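Local structure of putative HAD-hydrolase YfnB (Bacillus subtilis, 3ED5) at residues L29-L32 with F33-Q36; Q92-R95 with R96-E100; S113-Q116 with Q117-L121; Q173-A176 with E177-L180. The protein probably acts as a hydrolase of the haloacid dehalogenase-like superfamily, perhaps a 5'-nucleotidase, although its physiological substrate is not established. All blocks are in the same frame, centred on the assembly; numbering follows the deposited sequence. Where two conformers were deposited one is given.

Followed from the N terminus, the four contacts come in series; none nests within or crosses another, since each closes a single turn within one continuous run of chain. Contact 1 lies at the end of helix 21-35 and contact 2 at the end of helix 87-98. These helices belong to the helical insertion that follows strand 9-12, and their contacts touch, with centres about 10 Å apart. Contact 3 joins helix 108-116 to strand 120-125, and contact 4 leads from a loop into strand 179-183. These two strands flank strand 9-12 in the parallel sheet, the nearest atoms of their contacts about 7 Å apart. Contacts 1 and 4 lie on opposite sides of the chain's centre.

Contact 1 (L29-L32 with F33-Q36); sequences LRLL and FEDQ. With FMT (formic acid), chain H.
R30 and E34, one helical turn apart, form a salt bridge in which NH2 of R30 lies 2.8 Å from OE2 of E34. The hydrogen bond is bent, and its nitrogen meets the carboxylate oxygen from above the carboxylate plane, the two flat groups being turned 66° against each other. R30 is extended to CD and then bends at chi3 (49°), which carries NH2 toward the glutamate while NE donates to O2 of a formate at 2.8 Å. That formate probably comes from the crystallisation liquor. Beneath the bridge runs the ordinary helical bonding, from F33 N to L29 O (3.0 Å) through to Q36 N to L32 O (3.0 Å). At the helix end the amide of Q36 folds back, and its NE2 donates to OD2 of D35 at 2.9 Å. The same oxygen forms a salt bridge with K93 of helix 87-98. Packing within the turn is light: CD2 of L32 approaches CE1 of F33 at 4.2 Å. The apolar side chains turn instead to the surrounding helical bundle, L29 and L32 to F74 of helix 66-80, F33 to L77 and L78 of that helix and M44 of helix 42-60, L29 to Y94 and L31 to F97 of helix 87-98.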
loop_
_atom_site.group_PDB
_atom_site.type_symbol
_atom_site.label_atom_id
_atom_site.label_comp_id
_atom_site.label_asym_id
_atom_site.label_seq_id
_atom_site.Cartn_x
_atom_site.Cartn_y
_atom_site.Cartn_z
ATOM N N LEU A 29 -12.526 11.010 -2.160
ATOM C CA LEU A 29 -12.882 11.618 -3.459
ATOM C C LEU A 29 -14.294 12.227 -3.416
ATOM O O LEU A 29 -14.508 13.375 -3.855
ATOM C CB LEU A 29 -12.827 10.570 -4.577
ATOM C CG LEU A 29 -11.462 10.060 -5.035
ATOM C CD1 LEU A 29 -11.691 8.968 -6.046
ATOM C CD2 LEU A 29 -10.617 11.222 -5.678
ATOM N N ARG A 30 -15.244 11.481 -2.861
ATOM C CA ARG A 30 -16.621 12.009 -2.746
ATOM C C ARG A 30 -16.603 13.323 -1.980
ATOM O O ARG A 30 -17.207 14.301 -2.411
ATOM C CB ARG A 30 -17.581 11.026 -2.083
ATOM C CG ARG A 30 -19.052 11.551 -2.142
ATOM C CD ARG A 30 -20.057 10.608 -1.484
ATOM N NE ARG A 30 -19.690 10.140 -0.136
ATOM C CZ ARG A 30 -20.066 10.755 0.991
ATOM N NH1 ARG A 30 -19.736 10.262 2.175
ATOM N NH2 ARG A 30 -20.792 11.873 0.940
ATOM N N LEU A 31 -15.907 13.340 -0.838
ATOM C CA LEU A 31 -15.884 14.533 0.023
ATOM C C LEU A 31 -15.121 15.697 -0.609
ATOM O O LEU A 31 -15.522 16.864 -0.456
ATOM C CB LEU A 31 -15.331 14.196 1.412
ATOM C CG LEU A 31 -16.201 13.220 2.200
ATOM C CD1 LEU A 31 -15.563 12.926 3.531
ATOM C CD2 LEU A 31 -17.614 13.762 2.408
ATOM N N LEU A 32 -14.047 15.383 -1.338
ATOM C CA LEU A 32 -13.294 16.410 -2.060
ATOM C C LEU A 32 -14.190 17.099 -3.113
ATOM O O LEU A 32 -14.217 18.332 -3.214
ATOM C CB LEU A 32 -12.012 15.820 -2.706
ATOM C CG LEU A 32 -11.258 16.818 -3.605
ATOM C CD1 LEU A 32 -10.565 17.910 -2.776
ATOM C CD2 LEU A 32 -10.250 16.107 -4.526
ATOM N N PHE A 33 -14.892 16.301 -3.905
ATOM C CA PHE A 33 -15.758 16.864 -4.957
ATOM C C PHE A 33 -16.986 17.592 -4.424
ATOM O O PHE A 33 -17.435 18.595 -5.011
ATOM C CB PHE A 33 -16.109 15.785 -5.968
ATOM C CG PHE A 33 -15.028 15.566 -6.984
ATOM C CD1 PHE A 33 -13.829 14.958 -6.614
ATOM C CD2 PHE A 33 -15.185 16.002 -8.297
ATOM C CE1 PHE A 33 -12.794 14.781 -7.544
ATOM C CE2 PHE A 33 -14.167 15.835 -9.237
ATOM C CZ PHE A 33 -12.968 15.196 -8.866
ATOM N N GLU A 34 -17.508 17.116 -3.300
ATOM C CA GLU A 34 -18.572 17.843 -2.595
ATOM C C GLU A 34 -18.011 19.180 -2.095
ATOM O O GLU A 34 -18.656 20.202 -2.240
ATOM C CB GLU A 34 -19.124 17.021 -1.418
ATOM C CG GLU A 34 -19.914 15.782 -1.824
ATOM C CD GLU A 34 -20.562 15.053 -0.634
ATOM O OE1 GLU A 34 -20.429 15.503 0.530
ATOM O OE2 GLU A 34 -21.211 14.017 -0.879
ATOM N N ASP A 35 -16.809 19.166 -1.515
ATOM C CA ASP A 35 -16.159 20.395 -1.023
ATOM C C ASP A 35 -16.056 21.438 -2.142
ATOM O O ASP A 35 -16.333 22.629 -1.919
ATOM C CB ASP A 35 -14.763 20.101 -0.432
ATOM C CG ASP A 35 -14.075 21.363 0.105
ATOM O OD1 ASP A 35 -14.413 21.780 1.231
ATOM O OD2 ASP A 35 -13.196 21.934 -0.585
ATOM N N GLN A 36 -15.695 20.978 -3.341
ATOM C CA GLN A 36 -15.486 21.849 -4.503
ATOM C C GLN A 36 -16.752 22.144 -5.291
ATOM O O GLN A 36 -16.692 22.863 -6.281
ATOM C CB GLN A 36 -14.508 21.204 -5.465
ATOM C CG GLN A 36 -13.124 21.024 -4.865
ATOM C CD GLN A 36 -12.476 22.355 -4.526
ATOM O OE1 GLN A 36 -12.117 23.110 -5.417
ATOM N NE2 GLN A 36 -12.328 22.645 -3.244
HETATM C C FMT H . -17.848 6.676 -0.521
HETATM O O1 FMT H . -17.773 6.046 0.536
HETATM O O2 FMT H . -18.594 7.642 -0.700
#

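Contact 2 (Q92-R95 with R96-E100); sequences QKYR and RFLEE. With FMT (formic acid), chain B.
R95 and L98 meet where a methyl group lies over a guanidinium: CD2 of L98 covers one face of the arginine, 3.7 Å from NH1. The arginine leaves the helix with CG anti to its amide nitrogen (chi1 175°) and then bends at both chi2 and chi3, which folds the guanidinium back over the leucine. At the edge of the same group, near its plane, NH2 donates to O2 of a formate at 2.8 Å, and R73 also holds that formate. A salt bridge to E91 and a hydrogen bond to T131 further fix the arginine. E99 approaches the same side chain differently, its chain crossing the arginine's at a slant with OE2 3.5 Å from CD, while OE2 bonds to T131 and H130. The other methyl of L98, CD1, reaches OH of Y94 at 3.9 Å. Y94, R95 and L98 lie in the last turns of helix 87-98 in the helical insertion, consistent with the cap of a C1-type HAD fold. On the solvent side R96 is also bent at chi2 and chi3, and CE1 of F97 lies over one face of its guanidinium, 3.2 Å above the plane and offset toward the rim. NH1 of R96 forms a salt bridge with OE1 of E100 at 2.9 Å, on the syn side of the carboxylate. A water accepts weakly from NE of R96 and donates to O of K93 at 3.0 Å.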
loop_
_atom_site.group_PDB
_atom_site.type_symbol
_atom_site.label_atom_id
_atom_site.label_comp_id
_atom_site.label_asym_id
_atom_site.label_seq_id
_atom_site.Cartn_x
_atom_site.Cartn_y
_atom_site.Cartn_z
ATOM N N GLN A 92 -4.174 18.807 -0.549
ATOM C CA GLN A 92 -4.233 19.035 0.878
ATOM C C GLN A 92 -5.640 18.715 1.423
ATOM O O GLN A 92 -5.780 18.095 2.492
ATOM C CB GLN A 92 -3.808 20.472 1.136
ATOM C CG GLN A 92 -3.990 21.017 2.513
ATOM C CD GLN A 92 -3.644 22.518 2.509
ATOM O OE1 GLN A 92 -2.469 22.893 2.498
ATOM N NE2 GLN A 92 -4.670 23.375 2.471
ATOM N N LYS A 93 -6.686 19.107 0.681
ATOM C CA LYS A 93 -8.069 18.812 1.119
ATOM C C LYS A 93 -8.383 17.313 1.062
ATOM O O LYS A 93 -8.946 16.731 1.993
ATOM C CB LYS A 93 -9.097 19.606 0.276
ATOM C CG LYS A 93 -9.057 21.094 0.534
ATOM C CD LYS A 93 -9.883 21.836 -0.520
ATOM C CE LYS A 93 -9.956 23.321 -0.239
ATOM N NZ LYS A 93 -11.322 23.742 0.177
ATOM N N TYR A 94 -8.005 16.690 -0.045
ATOM C CA TYR A 94 -8.169 15.272 -0.242
ATOM C C TYR A 94 -7.457 14.496 0.866
ATOM O O TYR A 94 -8.009 13.521 1.442
ATOM C CB TYR A 94 -7.499 14.896 -1.557
ATOM C CG TYR A 94 -7.578 13.431 -1.858
ATOM C CD1 TYR A 94 -8.797 12.856 -2.150
ATOM C CD2 TYR A 94 -6.432 12.618 -1.859
ATOM C CE1 TYR A 94 -8.915 11.527 -2.474
ATOM C CE2 TYR A 94 -6.540 11.235 -2.206
ATOM C CZ TYR A 94 -7.813 10.721 -2.494
ATOM O OH TYR A 94 -8.068 9.417 -2.838
ATOM N N ARG A 95 -6.247 14.943 1.152
ATOM C CA ARG A 95 -5.363 14.252 2.123
ATOM C C ARG A 95 -6.027 14.159 3.512
ATOM O O ARG A 95 -5.944 13.123 4.209
ATOM C CB ARG A 95 -4.022 15.031 2.220
ATOM C CG ARG A 95 -3.020 14.513 3.272
ATOM C CD ARG A 95 -2.525 13.126 2.944
ATOM N NE ARG A 95 -2.111 12.920 1.528
ATOM C CZ ARG A 95 -1.793 11.739 1.012
ATOM N NH1 ARG A 95 -1.768 10.653 1.793
ATOM N NH2 ARG A 95 -1.457 11.621 -0.275
ATOM N N ARG A 96 -6.634 15.259 3.942
ATOM C CA ARG A 96 -7.316 15.293 5.226
ATOM C C ARG A 96 -8.440 14.249 5.282
ATOM O O ARG A 96 -8.553 13.504 6.273
ATOM C CB ARG A 96 -7.814 16.692 5.559
ATOM C CG ARG A 96 -8.247 16.815 7.000
ATOM C CD ARG A 96 -9.697 16.423 7.181
ATOM N NE ARG A 96 -10.576 17.493 6.719
ATOM C CZ ARG A 96 -11.873 17.573 6.995
ATOM N NH1 ARG A 96 -12.466 16.622 7.726
ATOM N NH2 ARG A 96 -12.572 18.603 6.531
ATOM N N PHE A 97 -9.246 14.178 4.219
ATOM C CA PHE A 97 -10.325 13.182 4.156
ATOM C C PHE A 97 -9.807 11.753 4.054
ATOM O O PHE A 97 -10.355 10.853 4.686
ATOM C CB PHE A 97 -11.239 13.426 2.966
ATOM C CG PHE A 97 -11.968 14.746 3.011
ATOM C CD1 PHE A 97 -12.648 15.150 4.165
ATOM C CD2 PHE A 97 -11.988 15.564 1.882
ATOM C CE1 PHE A 97 -13.359 16.379 4.203
ATOM C CE2 PHE A 97 -12.697 16.795 1.904
ATOM C CZ PHE A 97 -13.373 17.201 3.067
ATOM N N LEU A 98 -8.752 11.545 3.273
ATOM C CA LEU A 98 -8.152 10.227 3.162
ATOM C C LEU A 98 -7.656 9.780 4.533
ATOM O O LEU A 98 -7.768 8.589 4.877
ATOM C CB LEU A 98 -6.959 10.270 2.194
ATOM C CG LEU A 98 -6.391 8.929 1.735
ATOM C CD1 LEU A 98 -7.436 8.208 0.814
ATOM C CD2 LEU A 98 -5.090 9.151 0.978
ATOM N N GLU A 99 -7.127 10.726 5.311
ATOM C CA GLU A 99 -6.543 10.390 6.621
ATOM C C GLU A 99 -7.593 10.061 7.660
ATOM O O GLU A 99 -7.261 9.645 8.751
ATOM C CB GLU A 99 -5.592 11.500 7.128
ATOM C CG GLU A 99 -4.294 11.491 6.350
ATOM C CD GLU A 99 -3.295 12.571 6.769
ATOM O OE1 GLU A 99 -3.699 13.553 7.450
ATOM O OE2 GLU A 99 -2.113 12.433 6.379
ATOM N N GLU A 100 -8.864 10.273 7.337
ATOM C CA GLU A 100 -9.953 9.853 8.202
ATOM C C GLU A 100 -10.557 8.494 7.835
ATOM O O GLU A 100 -11.496 8.046 8.478
ATOM C CB GLU A 100 -11.023 10.925 8.255
ATOM C CG GLU A 100 -10.544 12.172 9.019
ATOM C CD GLU A 100 -11.510 13.334 8.923
ATOM O OE1 GLU A 100 -11.752 13.862 7.822
ATOM O OE2 GLU A 100 -11.989 13.747 9.980
HETATM C C FMT B . -2.320 8.248 -1.602
HETATM O O1 FMT B . -3.203 8.651 -2.338
HETATM O O2 FMT B . -1.427 8.959 -1.175
HETATM O O HOH W 1 -10.266 18.734 3.793
#

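Contact 3 (S113-Q116 with Q117-L121); sequences SNLQ and QQFDL
The carbonyl oxygen of L115 is gripped by two backbone amides, N of Q118 at 2.9 Å and N of F119, also at 2.9 Å. N of F119 lies almost in line with the C=O bond (178°), though its own N-H points somewhat off the oxygen, whereas N of Q118 sits well above the carbonyl plane. One acceptor thus takes the donors of consecutive residues as the helix gives way to the turn. Two waters bridge the neighbouring polar groups: one donates to O of N114 and accepts from NE2 of Q118, and the other donates to O of Q116 (2.7 Å) and O of F119. The ring of F119 presents its edge to the same L115 oxygen, with CD2 3.5 Å away. Its CG stands anti to the carbonyl carbon (chi1 -60°), which brings CE2 to 4.1 Å from CD2 of L115. Further along, L121 sets CD1 3.8 Å from CB of Q116, and its CD2 meets CB of L115. Cutting F119 back to an alanine would probably open a gap beside L115 and deprive L10 and L230 of the ring they pack on. This helix-to-strand connection of the Rossmann-like HAD core hands helix 108-116 over to strand 120-125 of the parallel sheet, where L115, F119 and L121 all lie against L10 of strand 9-12, and L230 of helix 226-230 packs on the first two.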
loop_
_atom_site.group_PDB
_atom_site.type_symbol
_atom_site.label_atom_id
_atom_site.label_comp_id
_atom_site.label_asym_id
_atom_site.label_seq_id
_atom_site.Cartn_x
_atom_site.Cartn_y
_atom_site.Cartn_z
ATOM N N SER A 113 -3.327 -9.729 14.736
ATOM C CA SER A 113 -3.249 -10.041 16.175
ATOM C C SER A 113 -2.710 -11.461 16.398
ATOM O O SER A 113 -1.848 -11.695 17.275
ATOM C CB SER A 113 -4.632 -9.908 16.810
ATOM O OG SER A 113 -4.569 -10.310 18.164
ATOM N N ASN A 114 -3.224 -12.416 15.629
ATOM C CA ASN A 114 -2.739 -13.797 15.709
ATOM C C ASN A 114 -1.266 -13.906 15.275
ATOM O O ASN A 114 -0.464 -14.553 15.947
ATOM C CB ASN A 114 -3.644 -14.742 14.879
ATOM C CG ASN A 114 -4.917 -15.132 15.618
ATOM O OD1 ASN A 114 -4.961 -15.101 16.851
ATOM N ND2 ASN A 114 -5.961 -15.511 14.865
ATOM N N LEU A 115 -0.910 -13.276 14.155
ATOM C CA LEU A 115 0.469 -13.422 13.654
ATOM C C LEU A 115 1.521 -12.774 14.544
ATOM O O LEU A 115 2.658 -13.276 14.641
ATOM C CB LEU A 115 0.587 -12.890 12.227
ATOM C CG LEU A 115 -0.300 -13.543 11.159
ATOM C CD1 LEU A 115 0.037 -12.933 9.784
ATOM C CD2 LEU A 115 -0.179 -15.072 11.122
ATOM N N GLN A 116 1.146 -11.681 15.213
ATOM C CA GLN A 116 2.052 -10.984 16.101
ATOM C C GLN A 116 2.573 -11.928 17.210
ATOM O O GLN A 116 3.674 -11.745 17.707
ATOM C CB GLN A 116 1.361 -9.734 16.677
ATOM C CG GLN A 116 2.245 -8.813 17.526
ATOM C CD GLN A 116 2.392 -9.287 18.967
ATOM O OE1 GLN A 116 1.549 -10.026 19.492
ATOM N NE2 GLN A 116 3.489 -8.882 19.614
ATOM N N GLN A 117 1.763 -12.914 17.579
ATOM C CA GLN A 117 2.132 -13.878 18.639
ATOM C C GLN A 117 3.233 -14.827 18.198
ATOM O O GLN A 117 3.889 -15.453 19.053
ATOM C CB GLN A 117 0.910 -14.690 19.035
ATOM C CG GLN A 117 -0.291 -13.840 19.382
ATOM C CD GLN A 117 -0.581 -13.855 20.837
ATOM O OE1 GLN A 117 -0.220 -12.924 21.565
ATOM N NE2 GLN A 117 -1.214 -14.933 21.300
ATOM N N GLN A 118 3.431 -14.986 16.886
ATOM C CA GLN A 118 4.369 -16.019 16.378
ATOM C C GLN A 118 5.408 -15.576 15.348
ATOM O O GLN A 118 6.278 -16.369 14.972
ATOM C CB GLN A 118 3.582 -17.187 15.789
ATOM C CG GLN A 118 2.674 -17.861 16.794
ATOM C CD GLN A 118 2.131 -19.161 16.265
ATOM O OE1 GLN A 118 2.887 -20.099 15.981
ATOM N NE2 GLN A 118 0.817 -19.238 16.137
ATOM N N PHE A 119 5.299 -14.340 14.872
ATOM C CA PHE A 119 6.188 -13.798 13.850
ATOM C C PHE A 119 6.541 -12.368 14.203
ATOM O O PHE A 119 5.817 -11.716 14.976
ATOM C CB PHE A 119 5.481 -13.798 12.479
ATOM C CG PHE A 119 5.050 -15.156 12.007
ATOM C CD1 PHE A 119 5.902 -15.941 11.221
ATOM C CD2 PHE A 119 3.794 -15.664 12.343
ATOM C CE1 PHE A 119 5.503 -17.207 10.787
ATOM C CE2 PHE A 119 3.395 -16.941 11.932
ATOM C CZ PHE A 119 4.245 -17.714 11.142
ATOM N N ASP A 120 7.638 -11.869 13.639
ATOM C CA ASP A 120 7.989 -10.459 13.774
ATOM C C ASP A 120 7.348 -9.726 12.602
ATOM O O ASP A 120 7.569 -10.084 11.430
ATOM C CB ASP A 120 9.502 -10.280 13.747
ATOM C CG ASP A 120 10.180 -10.933 14.925
ATOM O OD1 ASP A 120 9.582 -10.962 16.016
ATOM O OD2 ASP A 120 11.321 -11.406 14.748
ATOM N N LEU A 121 6.518 -8.722 12.894
ATOM C CA LEU A 121 5.794 -8.047 11.811
ATOM C C LEU A 121 6.349 -6.650 11.545
ATOM O O LEU A 121 6.640 -5.913 12.479
ATOM C CB LEU A 121 4.300 -7.929 12.166
ATOM C CG LEU A 121 3.619 -9.184 12.705
ATOM C CD1 LEU A 121 2.132 -8.920 12.996
ATOM C CD2 LEU A 121 3.803 -10.403 11.764
HETATM O O HOH W 2 -1.305 -16.929 17.091
HETATM O O HOH W 3 5.594 -9.991 17.144
#

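Contact 4 (Q173-A176 with E177-L180); sequences QFSA and EHTL
A short 3-10 turn, in which S175 and A176 meet H178 and T179, leads the chain from the loop after helix 161-169 into strand 179-183 of the parallel HAD-core sheet. N of H178 donates to O of S175 at 3.1 Å, and N of T179 donates to O of A176 at 3.0 Å. The hydroxyl of T179 adds a shorter bond, OG1 to O of S175 at 2.7 Å; it and the H178 amide reach that oxygen from opposite faces of its carbonyl plane. With OG1 anti to the carbonyl carbon (chi1 -58°), the hydroxyl also comes 3.4 Å from CE2 of F174, whose ring stacks on F168. Across the turn OG of S175 lies at the edge of the H178 imidazole, in its plane and 2.9 Å from CD2, while ND1 on the ring is bonded to O of R6. A valine in place of T179, lacking the hydroxyl, would probably leave one face of the S175 carbonyl without its donor and hold the turn less firmly. A water donating to O of A176 and O of T179 completes the network. The turn is thus held by backbone N-H and threonine O-H donors converging on the carbonyl oxygens of S175 and A176, just where the strand begins.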
loop_
_atom_site.group_PDB
_atom_site.type_symbol
_atom_site.label_atom_id
_atom_site.label_comp_id
_atom_site.label_asym_id
_atom_site.label_seq_id
_atom_site.Cartn_x
_atom_site.Cartn_y
_atom_site.Cartn_z
ATOM N N GLN A 173 19.086 -9.304 13.040
ATOM C CA GLN A 173 19.258 -10.698 12.605
ATOM C C GLN A 173 18.451 -11.024 11.340
ATOM O O GLN A 173 17.910 -12.132 11.189
ATOM C CB GLN A 173 18.882 -11.668 13.738
ATOM C CG GLN A 173 19.735 -11.530 14.999
ATOM C CD GLN A 173 21.071 -12.219 14.871
ATOM O OE1 GLN A 173 22.022 -11.655 14.334
ATOM N NE2 GLN A 173 21.155 -13.445 15.370
ATOM N N PHE A 174 18.362 -10.058 10.429
ATOM C CA PHE A 174 17.598 -10.240 9.189
ATOM C C PHE A 174 18.101 -11.440 8.384
ATOM O O PHE A 174 19.302 -11.537 8.122
ATOM C CB PHE A 174 17.693 -8.994 8.291
ATOM C CG PHE A 174 17.072 -9.207 6.933
ATOM C CD1 PHE A 174 17.871 -9.440 5.816
ATOM C CD2 PHE A 174 15.696 -9.261 6.796
ATOM C CE1 PHE A 174 17.293 -9.689 4.571
ATOM C CE2 PHE A 174 15.124 -9.527 5.567
ATOM C CZ PHE A 174 15.936 -9.732 4.453
ATOM N N SER A 175 17.183 -12.323 7.994
ATOM C CA SER A 175 17.467 -13.398 7.045
ATOM C C SER A 175 16.425 -13.377 5.926
ATOM O O SER A 175 15.249 -13.602 6.192
ATOM C CB SER A 175 17.430 -14.754 7.775
ATOM O OG SER A 175 17.323 -15.844 6.866
ATOM N N ALA A 176 16.863 -13.150 4.688
ATOM C CA ALA A 176 15.948 -13.168 3.529
ATOM C C ALA A 176 15.186 -14.489 3.417
ATOM O O ALA A 176 13.980 -14.485 3.185
ATOM C CB ALA A 176 16.696 -12.883 2.232
ATOM N N GLU A 177 15.888 -15.609 3.640
ATOM C CA GLU A 177 15.296 -16.938 3.493
ATOM C C GLU A 177 14.088 -17.157 4.418
ATOM O O GLU A 177 13.220 -17.982 4.127
ATOM C CB GLU A 177 16.367 -17.987 3.792
ATOM C CG GLU A 177 15.909 -19.388 3.612
ATOM C CD GLU A 177 16.962 -20.378 4.042
ATOM O OE1 GLU A 177 18.144 -19.991 4.149
ATOM O OE2 GLU A 177 16.598 -21.549 4.276
ATOM N N HIS A 178 14.037 -16.423 5.525
ATOM C CA HIS A 178 12.970 -16.570 6.524
ATOM C C HIS A 178 12.051 -15.372 6.570
ATOM O O HIS A 178 11.402 -15.117 7.595
ATOM C CB HIS A 178 13.592 -16.796 7.893
ATOM C CG HIS A 178 14.452 -18.013 7.934
ATOM N ND1 HIS A 178 13.941 -19.272 8.165
ATOM C CD2 HIS A 178 15.781 -18.173 7.719
ATOM C CE1 HIS A 178 14.926 -20.158 8.120
ATOM N NE2 HIS A 178 16.048 -19.516 7.840
ATOM N N THR A 179 12.022 -14.636 5.465
ATOM C CA THR A 179 11.201 -13.453 5.356
ATOM C C THR A 179 10.197 -13.567 4.206
ATOM O O THR A 179 10.542 -14.025 3.112
ATOM C CB THR A 179 12.090 -12.209 5.130
ATOM O OG1 THR A 179 13.018 -12.089 6.203
ATOM C CG2 THR A 179 11.242 -10.898 5.017
ATOM N N LEU A 180 8.967 -13.105 4.448
ATOM C CA LEU A 180 7.925 -13.089 3.429
ATOM C C LEU A 180 7.414 -11.662 3.297
ATOM O O LEU A 180 7.124 -11.010 4.326
ATOM C CB LEU A 180 6.761 -14.007 3.868
ATOM C CG LEU A 180 5.572 -14.070 2.864
ATOM C CD1 LEU A 180 5.967 -14.755 1.540
ATOM C CD2 LEU A 180 4.413 -14.851 3.520
HETATM O O HOH W 4 11.898 -15.582 1.448
#